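Coronin (Toxoplasma gondii, PDB 4OZU) probably binds actin filaments and contributes to host-cell invasion and egress as a full-length protein, of which this chain is the WD40 beta-propeller domain. Local coordinates at residues Y308-I320 and R334-I347. Residues are numbered along the deposited sequence; the frame is centred on the assembly and turned at random.
Sequences YRSSVPIKNFCFI and RMLKQENGNVLQPI
Strand 317-319 pairs antiparallel with strand 331-339 in the closing blade of the coronin beta-propeller, while the connection that leads in from strand 301-309 folds over the same partner. Phe317 with Lys337 and Phe319 with Met335 form non-hydrogen-bonded pairs; between them Cys318 and Leu336 are a hydrogen-bonded pair, with Leu336 N to Cys318 O at 2.8 Å. Backbone bonds also join Lys315 N to Gln338 O, Gln338 N to Asn316 O and Ile320 N to Arg334 O.

Lys337 gathers Tyr308 and the loop that follows it. Its chain, with CG anti to the backbone N (chi1 176°) and extended beyond it, passes Ile314 CG1 and CG2 and delivers NZ among four oxygens, which must share its three N-H groups. They are Val312 O at 2.8 Å, approached from above the carbonyl plane, Tyr308 OH at 3.0 Å, Ser310 OG at 3.2 Å, the longest, and Glu339 OE2 at 2.7 Å. Ser310 OG is also hydrogen-bonded to Ser290 O. The salt bridge to the anti lone pair of Glu339 OE2 probably balances the charge, and Val312 CG1 packs across the Glu339 side chain. Ile347 CG1 lies over one face of the Tyr308 ring.

Met335 CB sits over one face of the Phe319 ring, 4.0 Å from its centroid, and the bend at chi3 (-64°) brings CE against CZ; SD makes an oblique Met-aromatic contact. Ile320 CD1 lies over the centre of the Arg334 guanidinium, whose NE is salt-bridged to Glu331. Asn316 ND2 reaches Gln338 OE1 at 3.0 Å from above its carbonyl plane, while Gln338 NE2 binds Asn340 O and Ser30 O.

Phe317, Phe319 and Met335 meet Cys285 of strand 281-286 in the preceding blade, whereas strand 343-350 continues the sheet to N-terminal strand 16-25, which closes the propeller ring.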
ATOM      1  N   TYR A 308       7.744 -13.888   8.864  1.00 34.30           N
ATOM      2  CA  TYR A 308       8.576 -14.368   7.771  1.00 37.66           C
ATOM      3  C   TYR A 308      10.032 -14.118   8.130  1.00 34.03           C
ATOM      4  O   TYR A 308      10.385 -13.020   8.559  1.00 30.74           O
ATOM      5  CB  TYR A 308       8.215 -13.666   6.460  1.00 36.87           C
ATOM      6  CG  TYR A 308       9.280 -13.765   5.390  1.00 41.72           C
ATOM      7  CD1 TYR A 308       9.598 -14.982   4.812  1.00 32.90           C
ATOM      8  CD2 TYR A 308       9.966 -12.635   4.952  1.00 38.74           C
ATOM      9  CE1 TYR A 308      10.570 -15.080   3.832  1.00 33.25           C
ATOM     10  CE2 TYR A 308      10.940 -12.722   3.972  1.00 36.84           C
ATOM     11  CZ  TYR A 308      11.238 -13.950   3.414  1.00 32.63           C
ATOM     12  OH  TYR A 308      12.203 -14.052   2.436  1.00 36.14           O
ATOM     13  N   ARG A 309      10.877 -15.130   7.956  1.00 33.26           N
ATOM     14  CA  ARG A 309      12.296 -15.000   8.279  1.00 38.18           C
ATOM     15  C   ARG A 309      13.177 -15.515   7.150  1.00 42.64           C
ATOM     16  O   ARG A 309      12.919 -16.573   6.583  1.00 36.47           O
ATOM     17  CB  ARG A 309      12.619 -15.747   9.574  1.00 44.31           C
ATOM     18  CG  ARG A 309      11.929 -15.173  10.797  1.00 63.38           C
ATOM     19  CD  ARG A 309      12.500 -15.747  12.081  1.00 71.88           C
ATOM     20  NE  ARG A 309      11.977 -15.058  13.259  1.00 88.46           N
ATOM     21  CZ  ARG A 309      10.832 -15.360  13.866  1.00 85.16           C
ATOM     22  NH1 ARG A 309      10.067 -16.348  13.419  1.00 89.57           N
ATOM     23  NH2 ARG A 309      10.449 -14.667  14.930  1.00 84.87           N
ATOM     24  N   SER A 310      14.219 -14.756   6.828  1.00 31.88           N
ATOM     25  CA  SER A 310      15.188 -15.170   5.824  1.00 32.78           C
ATOM     26  C   SER A 310      16.568 -14.621   6.161  1.00 34.64           C
ATOM     27  O   SER A 310      16.754 -13.992   7.203  1.00 53.08           O
ATOM     28  CB  SER A 310      14.755 -14.703   4.434  1.00 40.55           C
ATOM     29  OG  SER A 310      14.942 -13.310   4.282  1.00 36.34           O
ATOM     30  N   SER A 311      17.531 -14.874   5.279  1.00 35.58           N
ATOM     31  CA  SER A 311      18.876 -14.331   5.429  1.00 37.50           C
ATOM     32  C   SER A 311      19.202 -13.355   4.298  1.00 45.31           C
ATOM     33  O   SER A 311      20.370 -13.074   4.030  1.00 61.13           O
ATOM     34  CB  SER A 311      19.908 -15.460   5.464  1.00 61.02           C
ATOM     35  OG  SER A 311      20.034 -16.070   4.193  1.00 66.07           O
ATOM     36  N   VAL A 312      18.162 -12.839   3.647  1.00 39.24           N
ATOM     37  CA  VAL A 312      18.319 -11.925   2.520  1.00 40.62           C
ATOM     38  C   VAL A 312      17.443 -10.696   2.752  1.00 35.82           C
ATOM     39  O   VAL A 312      16.238 -10.833   2.944  1.00 38.13           O
ATOM     40  CB  VAL A 312      17.942 -12.603   1.184  1.00 38.18           C
ATOM     41  CG1 VAL A 312      18.052 -11.623   0.022  1.00 46.50           C
ATOM     42  CG2 VAL A 312      18.832 -13.810   0.941  1.00 38.53           C
ATOM     43  N   PRO A 313      18.044  -9.493   2.757  1.00 41.21           N
ATOM     44  CA  PRO A 313      17.254  -8.287   3.043  1.00 36.30           C
ATOM     45  C   PRO A 313      16.143  -8.013   2.032  1.00 39.23           C
ATOM     46  O   PRO A 313      16.261  -8.352   0.856  1.00 33.39           O
ATOM     47  CB  PRO A 313      18.300  -7.165   2.997  1.00 38.35           C
ATOM     48  CG  PRO A 313      19.594  -7.831   3.227  1.00 42.92           C
ATOM     49  CD  PRO A 313      19.474  -9.175   2.597  1.00 45.86           C
ATOM     50  N   ILE A 314      15.065  -7.406   2.512  1.00 34.37           N
ATOM     51  CA  ILE A 314      14.021  -6.875   1.646  1.00 34.57           C
ATOM     52  C   ILE A 314      14.497  -5.540   1.085  1.00 37.00           C
ATOM     53  O   ILE A 314      14.745  -4.605   1.847  1.00 35.80           O
ATOM     54  CB  ILE A 314      12.696  -6.677   2.410  1.00 30.73           C
ATOM     55  CG1 ILE A 314      12.279  -7.966   3.121  1.00 36.51           C
ATOM     56  CG2 ILE A 314      11.594  -6.225   1.460  1.00 28.76           C
ATOM     57  CD1 ILE A 314      11.240  -7.746   4.200  1.00 44.40           C
ATOM     58  N   LYS A 315      14.646  -5.444  -0.234  1.00 30.70           N
ATOM     59  CA  LYS A 315      15.092  -4.189  -0.850  1.00 36.40           C
ATOM     60  C   LYS A 315      13.897  -3.283  -1.131  1.00 37.76           C
ATOM     61  O   LYS A 315      13.920  -2.087  -0.840  1.00 34.02           O
ATOM     62  CB  LYS A 315      15.860  -4.458  -2.144  1.00 41.74           C
ATOM     63  CG  LYS A 315      17.210  -5.130  -1.939  1.00 41.04           C
ATOM     64  CD  LYS A 315      18.180  -4.236  -1.183  1.00 47.44           C
ATOM     65  CE  LYS A 315      19.535  -4.903  -1.025  1.00 39.82           C
ATOM     66  NZ  LYS A 315      20.464  -4.087  -0.211  1.00 42.85           N
ATOM     67  N   ASN A 316      12.867  -3.880  -1.718  1.00 35.59           N
ATOM     68  CA  ASN A 316      11.577  -3.248  -1.943  1.00 25.96           C
ATOM     69  C   ASN A 316      10.520  -4.332  -1.833  1.00 28.34           C
ATOM     70  O   ASN A 316      10.838  -5.521  -1.869  1.00 29.10           O
ATOM     71  CB  ASN A 316      11.484  -2.586  -3.324  1.00 30.36           C
ATOM     72  CG  ASN A 316      12.417  -1.402  -3.482  1.00 30.80           C
ATOM     73  OD1 ASN A 316      12.213  -0.345  -2.879  1.00 30.69           O
ATOM     74  ND2 ASN A 316      13.426  -1.558  -4.329  1.00 37.04           N
ATOM     75  N   PHE A 317       9.261  -3.942  -1.716  1.00 25.70           N
ATOM     76  CA  PHE A 317       8.208  -4.939  -1.647  1.00 25.69           C
ATOM     77  C   PHE A 317       6.839  -4.356  -1.955  1.00 24.34           C
ATOM     78  O   PHE A 317       6.664  -3.143  -2.072  1.00 22.54           O
ATOM     79  CB  PHE A 317       8.184  -5.579  -0.261  1.00 21.37           C
ATOM     80  CG  PHE A 317       7.542  -4.717   0.775  1.00 27.78           C
ATOM     81  CD1 PHE A 317       8.267  -3.732   1.427  1.00 24.85           C
ATOM     82  CD2 PHE A 317       6.205  -4.880   1.084  1.00 25.99           C
ATOM     83  CE1 PHE A 317       7.664  -2.933   2.371  1.00 25.46           C
ATOM     84  CE2 PHE A 317       5.600  -4.076   2.024  1.00 25.45           C
ATOM     85  CZ  PHE A 317       6.327  -3.110   2.668  1.00 25.90           C
ATOM     86  N   CYS A 318       5.874  -5.253  -2.099  1.00 20.58           N
ATOM     87  CA  CYS A 318       4.468  -4.892  -2.094  1.00 21.98           C
ATOM     88  C   CYS A 318       3.700  -6.159  -1.786  1.00 19.32           C
ATOM     89  O   CYS A 318       4.277  -7.246  -1.754  1.00 19.73           O
ATOM     90  CB  CYS A 318       4.017  -4.294  -3.429  1.00 26.00           C
ATOM     91  SG  CYS A 318       3.925  -5.498  -4.791  1.00 26.99           S
ATOM     92  N   PHE A 319       2.408  -6.007  -1.542  1.00 19.84           N
ATOM     93  CA  PHE A 319       1.513  -7.143  -1.382  1.00 20.27           C
ATOM     94  C   PHE A 319       0.520  -7.128  -2.530  1.00 26.60           C
ATOM     95  O   PHE A 319       0.219  -6.065  -3.071  1.00 26.28           O
ATOM     96  CB  PHE A 319       0.781  -7.079  -0.040  1.00 19.67           C
ATOM     97  CG  PHE A 319       1.612  -7.522   1.129  1.00 20.64           C
ATOM     98  CD1 PHE A 319       2.685  -6.764   1.561  1.00 23.11           C
ATOM     99  CD2 PHE A 319       1.307  -8.689   1.805  1.00 22.44           C
ATOM    100  CE1 PHE A 319       3.442  -7.168   2.640  1.00 22.29           C
ATOM    101  CE2 PHE A 319       2.059  -9.096   2.882  1.00 23.09           C
ATOM    102  CZ  PHE A 319       3.128  -8.334   3.300  1.00 19.26           C
ATOM    103  N   ILE A 320       0.006  -8.295  -2.898  1.00 22.63           N
ATOM    104  CA  ILE A 320      -0.952  -8.383  -3.992  1.00 22.84           C
ATOM    105  C   ILE A 320      -2.354  -8.140  -3.461  1.00 22.12           C
ATOM    106  O   ILE A 320      -2.590  -8.236  -2.254  1.00 22.09           O
ATOM    107  CB  ILE A 320      -0.898  -9.760  -4.709  1.00 21.26           C
ATOM    108  CG1 ILE A 320      -1.393 -10.883  -3.789  1.00 20.53           C
ATOM    109  CG2 ILE A 320       0.514 -10.030  -5.215  1.00 25.76           C
ATOM    110  CD1 ILE A 320      -1.463 -12.254  -4.474  1.00 24.34           C
ATOM    111  N   ARG A 334      -0.038 -12.324  -0.103  1.00 23.75           N
ATOM    112  CA  ARG A 334       1.231 -12.634  -0.753  1.00 20.80           C
ATOM    113  C   ARG A 334       2.087 -11.390  -0.894  1.00 19.55           C
ATOM    114  O   ARG A 334       1.645 -10.366  -1.422  1.00 20.68           O
ATOM    115  CB  ARG A 334       1.003 -13.270  -2.129  1.00 22.93           C
ATOM    116  CG  ARG A 334       2.266 -13.881  -2.724  1.00 22.87           C
ATOM    117  CD  ARG A 334       2.080 -14.279  -4.190  1.00 25.97           C
ATOM    118  NE  ARG A 334       0.847 -15.033  -4.417  1.00 23.67           N
ATOM    119  CZ  ARG A 334       0.270 -15.179  -5.607  1.00 24.90           C
ATOM    120  NH1 ARG A 334       0.817 -14.642  -6.692  1.00 24.21           N
ATOM    121  NH2 ARG A 334      -0.856 -15.868  -5.718  1.00 25.86           N
ATOM    122  N   MET A 335       3.309 -11.488  -0.390  1.00 22.36           N
ATOM    123  CA  MET A 335       4.297 -10.435  -0.556  1.00 23.37           C
ATOM    124  C   MET A 335       5.174 -10.737  -1.760  1.00 21.41           C
ATOM    125  O   MET A 335       5.547 -11.882  -1.989  1.00 24.51           O
ATOM    126  CB  MET A 335       5.159 -10.309   0.698  1.00 21.86           C
ATOM    127  CG  MET A 335       6.251  -9.259   0.614  1.00 28.25           C
ATOM    128  SD  MET A 335       7.424  -9.404   1.979  1.00 36.91           S
ATOM    129  CE  MET A 335       6.369  -9.042   3.374  1.00 93.50           C
ATOM    130  N   LEU A 336       5.486  -9.701  -2.528  1.00 21.72           N
ATOM    131  CA  LEU A 336       6.519  -9.777  -3.549  1.00 24.73           C
ATOM    132  C   LEU A 336       7.710  -9.032  -2.985  1.00 24.97           C
ATOM    133  O   LEU A 336       7.643  -7.828  -2.751  1.00 23.56           O
ATOM    134  CB  LEU A 336       6.049  -9.171  -4.870  1.00 25.85           C
ATOM    135  CG  LEU A 336       4.795  -9.834  -5.445  1.00 24.06           C
ATOM    136  CD1 LEU A 336       4.257  -9.068  -6.647  1.00 24.46           C
ATOM    137  CD2 LEU A 336       5.107 -11.276  -5.827  1.00 28.58           C
ATOM    138  N   LYS A 337       8.779  -9.774  -2.737  1.00 25.15           N
ATOM    139  CA  LYS A 337       9.970  -9.265  -2.068  1.00 27.09           C
ATOM    140  C   LYS A 337      11.122  -9.100  -3.056  1.00 30.76           C
ATOM    141  O   LYS A 337      11.587 -10.083  -3.599  1.00 26.75           O
ATOM    142  CB  LYS A 337      10.374 -10.237  -0.950  1.00 24.34           C
ATOM    143  CG  LYS A 337      11.655  -9.886  -0.215  1.00 31.00           C
ATOM    144  CD  LYS A 337      12.164 -11.085   0.571  1.00 31.96           C
ATOM    145  CE  LYS A 337      13.553 -10.837   1.136  1.00 27.56           C
ATOM    146  NZ  LYS A 337      14.272 -12.117   1.375  1.00 35.47           N
ATOM    147  N   GLN A 338      11.590  -7.875  -3.294  1.00 27.63           N
ATOM    148  CA  GLN A 338      12.785  -7.695  -4.122  1.00 26.82           C
ATOM    149  C   GLN A 338      14.022  -8.102  -3.338  1.00 29.73           C
ATOM    150  O   GLN A 338      14.258  -7.613  -2.227  1.00 31.06           O
ATOM    151  CB  GLN A 338      12.936  -6.249  -4.600  1.00 28.41           C
ATOM    152  CG  GLN A 338      14.201  -5.987  -5.417  1.00 30.66           C
ATOM    153  CD  GLN A 338      14.242  -4.571  -5.972  1.00 30.01           C
ATOM    154  OE1 GLN A 338      13.199  -3.934  -6.158  1.00 33.30           O
ATOM    155  NE2 GLN A 338      15.447  -4.067  -6.229  1.00 34.92           N
ATOM    156  N   GLU A 339      14.800  -9.004  -3.926  1.00 32.82           N
ATOM    157  CA  GLU A 339      16.081  -9.411  -3.377  1.00 39.28           C
ATOM    158  C   GLU A 339      17.180  -8.901  -4.297  1.00 35.86           C
ATOM    159  O   GLU A 339      17.181  -9.191  -5.491  1.00 39.67           O
ATOM    160  CB  GLU A 339      16.142 -10.930  -3.223  1.00 40.02           C
ATOM    161  CG  GLU A 339      15.107 -11.462  -2.250  1.00 41.22           C
ATOM    162  CD  GLU A 339      15.242 -12.949  -1.993  1.00 37.23           C
ATOM    163  OE1 GLU A 339      15.739 -13.666  -2.886  1.00 33.87           O
ATOM    164  OE2 GLU A 339      14.848 -13.398  -0.895  1.00 51.28           O
ATOM    165  N   ASN A 340      18.103  -8.128  -3.727  1.00 33.70           N
ATOM    166  CA  ASN A 340      19.145  -7.445  -4.485  1.00 34.84           C
ATOM    167  C   ASN A 340      18.538  -6.624  -5.620  1.00 48.20           C
ATOM    168  O   ASN A 340      17.564  -5.907  -5.399  1.00 40.39           O
ATOM    169  CB  ASN A 340      20.160  -8.462  -4.995  1.00 41.47           C
ATOM    170  CG  ASN A 340      20.723  -9.309  -3.878  1.00 53.82           C
ATOM    171  OD1 ASN A 340      21.376  -8.792  -2.969  1.00 41.70           O
ATOM    172  ND2 ASN A 340      20.458 -10.608  -3.921  1.00 71.10           N
ATOM    173  N   GLY A 341      19.095  -6.727  -6.824  1.00 39.86           N
ATOM    174  CA  GLY A 341      18.597  -5.960  -7.954  1.00 35.13           C
ATOM    175  C   GLY A 341      18.099  -6.813  -9.110  1.00 36.43           C
ATOM    176  O   GLY A 341      17.866  -6.286 -10.200  1.00 45.52           O
ATOM    177  N   ASN A 342      17.929  -8.115  -8.883  1.00 38.66           N
ATOM    178  CA  ASN A 342      17.643  -9.036  -9.981  1.00 36.42           C
ATOM    179  C   ASN A 342      16.541 -10.068  -9.734  1.00 33.50           C
ATOM    180  O   ASN A 342      16.177 -10.798 -10.651  1.00 33.64           O
ATOM    181  CB  ASN A 342      18.930  -9.769 -10.372  1.00 42.16           C
ATOM    182  CG  ASN A 342      19.490 -10.627  -9.247  1.00 51.04           C
ATOM    183  OD1 ASN A 342      19.070 -10.525  -8.094  1.00 40.39           O
ATOM    184  ND2 ASN A 342      20.461 -11.471  -9.582  1.00 50.30           N
ATOM    185  N   VAL A 343      15.998 -10.113  -8.521  1.00 31.01           N
ATOM    186  CA  VAL A 343      14.969 -11.096  -8.177  1.00 34.34           C
ATOM    187  C   VAL A 343      13.749 -10.485  -7.477  1.00 34.49           C
ATOM    188  O   VAL A 343      13.888  -9.610  -6.616  1.00 30.77           O
ATOM    189  CB  VAL A 343      15.556 -12.198  -7.261  1.00 30.98           C
ATOM    190  CG1 VAL A 343      14.449 -13.041  -6.619  1.00 34.93           C
ATOM    191  CG2 VAL A 343      16.524 -13.087  -8.041  1.00 31.94           C
ATOM    192  N   LEU A 344      12.560 -10.949  -7.861  1.00 26.71           N
ATOM    193  CA  LEU A 344      11.363 -10.770  -7.049  1.00 28.51           C
ATOM    194  C   LEU A 344      10.966 -12.138  -6.499  1.00 32.22           C
ATOM    195  O   LEU A 344      10.750 -13.094  -7.255  1.00 33.51           O
ATOM    196  CB  LEU A 344      10.208 -10.141  -7.845  1.00 27.72           C
ATOM    197  CG  LEU A 344      10.372  -8.702  -8.346  1.00 37.16           C
ATOM    198  CD1 LEU A 344       9.130  -8.261  -9.110  1.00 29.82           C
ATOM    199  CD2 LEU A 344      10.640  -7.736  -7.204  1.00 32.38           C
ATOM    200  N   GLN A 345      10.890 -12.218  -5.176  1.00 32.02           N
ATOM    201  CA  GLN A 345      10.637 -13.474  -4.477  1.00 24.26           C
ATOM    202  C   GLN A 345       9.241 -13.470  -3.860  1.00 30.13           C
ATOM    203  O   GLN A 345       8.982 -12.729  -2.916  1.00 29.35           O
ATOM    204  CB  GLN A 345      11.697 -13.683  -3.389  1.00 28.94           C
ATOM    205  CG  GLN A 345      11.460 -14.872  -2.477  1.00 31.70           C
ATOM    206  CD  GLN A 345      11.510 -16.185  -3.222  1.00 30.00           C
ATOM    207  OE1 GLN A 345      12.568 -16.601  -3.689  1.00 34.52           O
ATOM    208  NE2 GLN A 345      10.360 -16.838  -3.357  1.00 30.98           N
ATOM    209  N   PRO A 346       8.330 -14.296  -4.390  1.00 23.68           N
ATOM    210  CA  PRO A 346       7.013 -14.306  -3.750  1.00 21.86           C
ATOM    211  C   PRO A 346       7.020 -15.046  -2.413  1.00 23.77           C
ATOM    212  O   PRO A 346       7.692 -16.070  -2.257  1.00 27.07           O
ATOM    213  CB  PRO A 346       6.121 -15.025  -4.770  1.00 25.11           C
ATOM    214  CG  PRO A 346       6.925 -15.116  -6.026  1.00 25.38           C
ATOM    215  CD  PRO A 346       8.352 -15.096  -5.624  1.00 25.44           C
ATOM    216  N   ILE A 347       6.260 -14.515  -1.460  1.00 25.84           N
ATOM    217  CA  ILE A 347       6.069 -15.149  -0.164  1.00 24.16           C
ATOM    218  C   ILE A 347       4.579 -15.273   0.096  1.00 26.28           C
ATOM    219  O   ILE A 347       3.885 -14.264   0.202  1.00 22.19           O
ATOM    220  CB  ILE A 347       6.699 -14.341   0.996  1.00 26.32           C
ATOM    221  CG1 ILE A 347       8.126 -13.883   0.668  1.00 33.50           C
ATOM    222  CG2 ILE A 347       6.667 -15.159   2.278  1.00 28.69           C
ATOM    223  CD1 ILE A 347       9.125 -14.988   0.540  1.00 58.42           C
TER
HETATM  224  O   HOH W   1      18.340  -8.071  -0.805  1.00 29.40           O
HETATM  225  O   HOH W   2      -1.716 -10.044  -0.170  1.00 21.12           O